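Beta-galacturonidase (Eisenbergiella tayi, PDB 6NCW) hydrolyses beta-linked galacturonides as a glycoside hydrolase of family 2, and may also act on beta-glucuronides. Local coordinates at residues 75-80 and 90-95; 53-58 and 113-118. One frame throughout, in Å; residues are numbered along the deposited sequence.

In the fold
Both contacts belong to one six-stranded antiparallel sheet of the N-terminal beta-sandwich, in which strands 78-83 and 109-117 are neighbours, and their centres lie about 9 Å apart. Interaction 1 pairs the two arms of the edge hairpin; interaction 2 pairs inner strands far apart in sequence, and the hairpin lies within the chain that separates them. Each is partly buried, with one mainly polar face. Their chemistry follows their place: 90-95 leaves the sheet toward the barrel and adds waters and histidines to its backbone bonds, whereas 53-58 and 113-118 keep regular backbone pairing and finish in an R53-N118 hydrogen bond. S80 O and I115 N, 2.8 Å apart, probably hydrogen-bond the two contacts together.

Interaction 1: residues 75-80 and 90-95; sequences VSHTAS and SHYNAY
The rings of H77 and Y92 meet obliquely, centroids 5.6 Å apart and planes at 60°, with H77 ND1 approaching Y92 CE1. At the edge of the imidazole, in its plane, sits T78 OG1, 2.8 Å from H77 ND1; either atom could supply the proton. The same hydroxyl lies 3.3 Å from Y92 CD1, so the tyrosine packs against a bonded histidine-threonine pair. H77 follows a cis peptide bond, and with its CG between backbone N and carbonyl carbon (chi1 58°) the ring is brought to both T78 OG1 and Y92. The H91 ring takes a water at its edge, in plane: the water is 2.7 Å from ND1 of H91 and also hydrogen-bonds V75 O, linking H91 of one strand to the loop before the other. A second water accepts from V75 N and hydrogen-bonds N93 O.

The A94 methyl lies 3.3 Å from S76 OG and also sits over the centre of one face of the Y95 ring.

These groups sit at the end of a beta hairpin. A79 and H91 form a hydrogen-bonded pair, A79 N to H91 O being nearly straight at 171°, and N93 N to H77 O (2.9 Å) carries the pairing past the strands. Beyond the hairpin, H77 NE2 bonds S119 O, Y92 OH bonds S124, S76 OG bonds S139, and H91 NE2 reaches E359 on helix 349-364. N93 OD1 bonds H335, and its side chain is about 10 Å from that of H312, a galacturonate-binding residue. Strand 109-117 flanks 78-83, V75 and A79 rest on F98 of strand 98-105, and helix 349-364 packs against Y92 and N93.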
# COMPACT_ATOMS: atom_id res chain seq x y z
N VAL A 75 -11.71 -30.57 -13.51
CA VAL A 75 -10.75 -30.98 -12.50
C VAL A 75 -9.38 -30.48 -12.95
O VAL A 75 -8.92 -30.82 -14.05
CB VAL A 75 -10.73 -32.51 -12.30
CG1 VAL A 75 -9.72 -32.90 -11.23
CG2 VAL A 75 -12.14 -33.06 -11.95
N SER A 76 -8.71 -29.70 -12.09
CA SER A 76 -7.43 -29.08 -12.43
C SER A 76 -6.26 -29.94 -11.96
O SER A 76 -6.14 -30.21 -10.76
CB SER A 76 -7.32 -27.69 -11.80
OG SER A 76 -8.26 -26.79 -12.33
N HIS A 77 -5.38 -30.36 -12.88
CA HIS A 77 -5.63 -30.36 -14.32
C HIS A 77 -5.69 -31.80 -14.87
O HIS A 77 -6.15 -32.03 -15.98
CB HIS A 77 -4.58 -29.53 -15.08
CG HIS A 77 -3.17 -29.98 -14.89
ND1 HIS A 77 -2.74 -31.26 -15.21
CD2 HIS A 77 -2.07 -29.31 -14.48
CE1 HIS A 77 -1.44 -31.36 -14.97
NE2 HIS A 77 -1.01 -30.19 -14.53
N THR A 78 -5.24 -32.77 -14.08
CA THR A 78 -5.28 -34.18 -14.46
C THR A 78 -6.06 -34.96 -13.40
O THR A 78 -5.77 -34.84 -12.21
CB THR A 78 -3.85 -34.71 -14.62
OG1 THR A 78 -3.20 -33.97 -15.68
CG2 THR A 78 -3.83 -36.20 -14.94
N ALA A 79 -7.04 -35.77 -13.84
CA ALA A 79 -8.00 -36.42 -12.96
C ALA A 79 -7.98 -37.94 -13.11
O ALA A 79 -7.82 -38.45 -14.22
CB ALA A 79 -9.44 -35.94 -13.23
N SER A 80 -8.16 -38.64 -12.00
CA SER A 80 -8.49 -40.07 -11.97
C SER A 80 -9.68 -40.26 -11.04
O SER A 80 -9.65 -39.83 -9.89
CB SER A 80 -7.33 -40.94 -11.50
OG SER A 80 -6.25 -40.88 -12.40
N SER A 90 -10.61 -41.21 -16.34
CA SER A 90 -9.49 -40.29 -16.20
C SER A 90 -9.65 -39.16 -17.21
O SER A 90 -10.43 -39.27 -18.17
CB SER A 90 -8.15 -41.00 -16.39
OG SER A 90 -7.92 -41.24 -17.76
N HIS A 91 -8.92 -38.07 -16.98
CA HIS A 91 -9.08 -36.88 -17.81
C HIS A 91 -7.85 -36.00 -17.71
O HIS A 91 -7.16 -35.98 -16.69
CB HIS A 91 -10.32 -36.09 -17.39
CG HIS A 91 -10.65 -34.95 -18.30
ND1 HIS A 91 -10.40 -33.63 -17.97
CD2 HIS A 91 -11.24 -34.93 -19.52
CE1 HIS A 91 -10.83 -32.85 -18.95
NE2 HIS A 91 -11.34 -33.61 -19.91
N TYR A 92 -7.59 -35.28 -18.80
CA TYR A 92 -6.58 -34.23 -18.84
C TYR A 92 -7.22 -32.97 -19.39
O TYR A 92 -8.04 -33.03 -20.33
CB TYR A 92 -5.38 -34.61 -19.73
CG TYR A 92 -4.36 -33.49 -19.83
CD1 TYR A 92 -3.34 -33.38 -18.90
CD2 TYR A 92 -4.44 -32.52 -20.85
CE1 TYR A 92 -2.40 -32.35 -18.97
CE2 TYR A 92 -3.51 -31.47 -20.93
CZ TYR A 92 -2.49 -31.39 -19.98
OH TYR A 92 -1.54 -30.37 -20.02
N ASN A 93 -6.85 -31.83 -18.78
CA ASN A 93 -7.22 -30.44 -19.10
C ASN A 93 -8.22 -29.92 -18.09
O ASN A 93 -9.31 -30.48 -17.93
CB ASN A 93 -7.78 -30.28 -20.52
CG ASN A 93 -7.77 -28.82 -20.99
OD1 ASN A 93 -6.75 -28.13 -20.88
ND2 ASN A 93 -8.88 -28.36 -21.53
N ALA A 94 -7.86 -28.83 -17.41
CA ALA A 94 -8.64 -28.33 -16.29
C ALA A 94 -9.97 -27.72 -16.72
O ALA A 94 -10.86 -27.53 -15.88
CB ALA A 94 -7.84 -27.27 -15.52
N TYR A 95 -10.12 -27.39 -18.00
CA TYR A 95 -11.06 -26.37 -18.39
C TYR A 95 -12.22 -26.87 -19.23
O TYR A 95 -13.07 -26.06 -19.61
CB TYR A 95 -10.32 -25.25 -19.13
CG TYR A 95 -9.12 -24.68 -18.40
CD1 TYR A 95 -9.28 -23.87 -17.28
CD2 TYR A 95 -7.82 -24.94 -18.85
CE1 TYR A 95 -8.17 -23.32 -16.61
CE2 TYR A 95 -6.71 -24.40 -18.20
CZ TYR A 95 -6.89 -23.60 -17.08
OH TYR A 95 -5.79 -23.08 -16.44
O HOH W 1 -8.98 -33.14 -15.70
O HOH W 2 -11.63 -31.01 -16.34

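Interaction 2: residues 53-58 and 113-118; sequences RGQASY and EVIADN
R53 crosses N118 at a slant, with CG of R53 3.3 Å from OD1 of N118. N118 ND2 lies over one face of the R53 guanidinium, the guanidinium and amide planes 25° apart. The bend at chi3 (-33°) turns NH1 of R53 back to N118 O, which lies in the guanidinium plane at 2.9 Å. This bond closes an antiparallel pairing of strands 55-63 and 109-117, inner neighbours in a sheet of the N-terminal beta-sandwich of this family 2 enzyme. The guanidinium has outside partners as well: NH2 bonds Q133 and NH1 bonds S134 O.

N118 does double duty. Its OD1 accepts from G54 N, nearly along the C=O axis, and its own backbone N donates to G54 O, so the side chain carries the pairing one step past the strand end. Within the strands, A56 and A116, then Y58 and V114, form the hydrogen-bonded pairs; the bond from Y58 N to V114 O is almost straight.

On the inward face the Y58 ring meets the A116 methyl loosely and obliquely, CE2 of Y58 being 4.4 Å from CB of A116, and A56 points to the same face. Here Y58 OH bonds Y46, while F23 and W43 add aromatic cover. The other face is more polar. The I115 CD1 methyl rests 3.9 Å from S57 CB, and Q55 CG packs against the D117 carboxylate, whose OD1 bonds S119. Further back along strand 109-117, E113 is extended with CG anti to the backbone N (chi1 176°), which carries OE2 of E113 to within 2.9 Å of S57 OG. Between Q55 and D117 a water accepts from NE2 of Q55 and donates to OD2 of D117, at 2.7 Å from that oxygen.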
# COMPACT_ATOMS: atom_id res chain seq x y z
N ARG A 53 2.17 -28.34 -5.22
CA ARG A 53 2.08 -28.89 -6.58
C ARG A 53 2.34 -30.39 -6.51
O ARG A 53 3.37 -30.82 -5.98
CB ARG A 53 3.06 -28.22 -7.55
CG ARG A 53 2.85 -28.76 -8.96
CD ARG A 53 3.17 -27.80 -10.08
NE ARG A 53 2.90 -26.39 -9.77
CZ ARG A 53 1.85 -25.70 -10.21
NH1 ARG A 53 0.92 -26.27 -10.96
NH2 ARG A 53 1.73 -24.42 -9.89
N GLY A 54 1.41 -31.17 -7.04
CA GLY A 54 1.45 -32.62 -6.88
C GLY A 54 0.06 -33.21 -7.05
O GLY A 54 -0.82 -32.59 -7.64
N GLN A 55 -0.10 -34.42 -6.52
CA GLN A 55 -1.38 -35.11 -6.46
C GLN A 55 -2.07 -34.89 -5.12
O GLN A 55 -1.42 -34.76 -4.08
CB GLN A 55 -1.21 -36.62 -6.63
CG GLN A 55 -0.55 -37.07 -7.92
CD GLN A 55 -0.35 -38.57 -7.91
OE1 GLN A 55 0.14 -39.13 -6.94
NE2 GLN A 55 -0.76 -39.24 -8.99
N ALA A 56 -3.39 -34.90 -5.14
CA ALA A 56 -4.17 -34.89 -3.92
C ALA A 56 -5.45 -35.68 -4.14
O ALA A 56 -5.86 -35.89 -5.28
CB ALA A 56 -4.47 -33.46 -3.47
N SER A 57 -6.07 -36.12 -3.06
CA SER A 57 -7.29 -36.93 -3.15
C SER A 57 -8.49 -36.19 -2.58
O SER A 57 -8.43 -35.65 -1.47
CB SER A 57 -7.12 -38.27 -2.43
OG SER A 57 -8.33 -38.65 -1.80
N TYR A 58 -9.59 -36.18 -3.34
CA TYR A 58 -10.90 -35.72 -2.88
C TYR A 58 -11.85 -36.90 -2.81
O TYR A 58 -11.92 -37.70 -3.75
CB TYR A 58 -11.50 -34.68 -3.84
CG TYR A 58 -10.82 -33.32 -3.89
CD1 TYR A 58 -11.40 -32.22 -3.26
CD2 TYR A 58 -9.64 -33.13 -4.60
CE1 TYR A 58 -10.80 -30.96 -3.32
CE2 TYR A 58 -9.03 -31.87 -4.66
CZ TYR A 58 -9.62 -30.80 -4.02
OH TYR A 58 -9.03 -29.55 -4.06
N GLU A 113 -13.98 -41.15 -5.19
CA GLU A 113 -12.68 -40.55 -4.93
C GLU A 113 -12.12 -40.02 -6.23
O GLU A 113 -12.12 -40.73 -7.24
CB GLU A 113 -11.70 -41.54 -4.30
CG GLU A 113 -10.30 -40.95 -4.09
CD GLU A 113 -9.35 -41.91 -3.38
OE1 GLU A 113 -9.52 -43.14 -3.54
OE2 GLU A 113 -8.43 -41.42 -2.66
N VAL A 114 -11.67 -38.77 -6.21
CA VAL A 114 -11.04 -38.13 -7.35
C VAL A 114 -9.60 -37.81 -6.98
O VAL A 114 -9.36 -37.14 -5.97
CB VAL A 114 -11.80 -36.87 -7.78
CG1 VAL A 114 -11.16 -36.26 -9.02
CG2 VAL A 114 -13.25 -37.19 -8.01
N ILE A 115 -8.66 -38.31 -7.77
CA ILE A 115 -7.26 -37.93 -7.64
C ILE A 115 -7.03 -36.78 -8.61
O ILE A 115 -7.16 -36.96 -9.83
CB ILE A 115 -6.31 -39.11 -7.93
CG1 ILE A 115 -6.77 -40.39 -7.22
CG2 ILE A 115 -4.88 -38.74 -7.54
CD1 ILE A 115 -6.64 -40.32 -5.73
N ALA A 116 -6.73 -35.60 -8.08
CA ALA A 116 -6.42 -34.43 -8.89
C ALA A 116 -4.93 -34.17 -8.83
O ALA A 116 -4.30 -34.33 -7.78
CB ALA A 116 -7.17 -33.19 -8.39
N ASP A 117 -4.38 -33.72 -9.96
CA ASP A 117 -2.95 -33.55 -10.12
C ASP A 117 -2.69 -32.29 -10.94
O ASP A 117 -3.23 -32.15 -12.03
CB ASP A 117 -2.36 -34.78 -10.82
CG ASP A 117 -0.86 -34.75 -10.90
OD1 ASP A 117 -0.23 -33.82 -10.32
OD2 ASP A 117 -0.30 -35.65 -11.55
N ASN A 118 -1.86 -31.38 -10.40
CA ASN A 118 -1.47 -30.17 -11.13
C ASN A 118 0.03 -30.14 -11.45
O ASN A 118 0.57 -29.07 -11.78
CB ASN A 118 -1.91 -28.91 -10.36
CG ASN A 118 -1.14 -28.68 -9.06
OD1 ASN A 118 -0.34 -29.51 -8.61
ND2 ASN A 118 -1.41 -27.53 -8.42
O HOH W 3 -1.79 -37.87 -11.72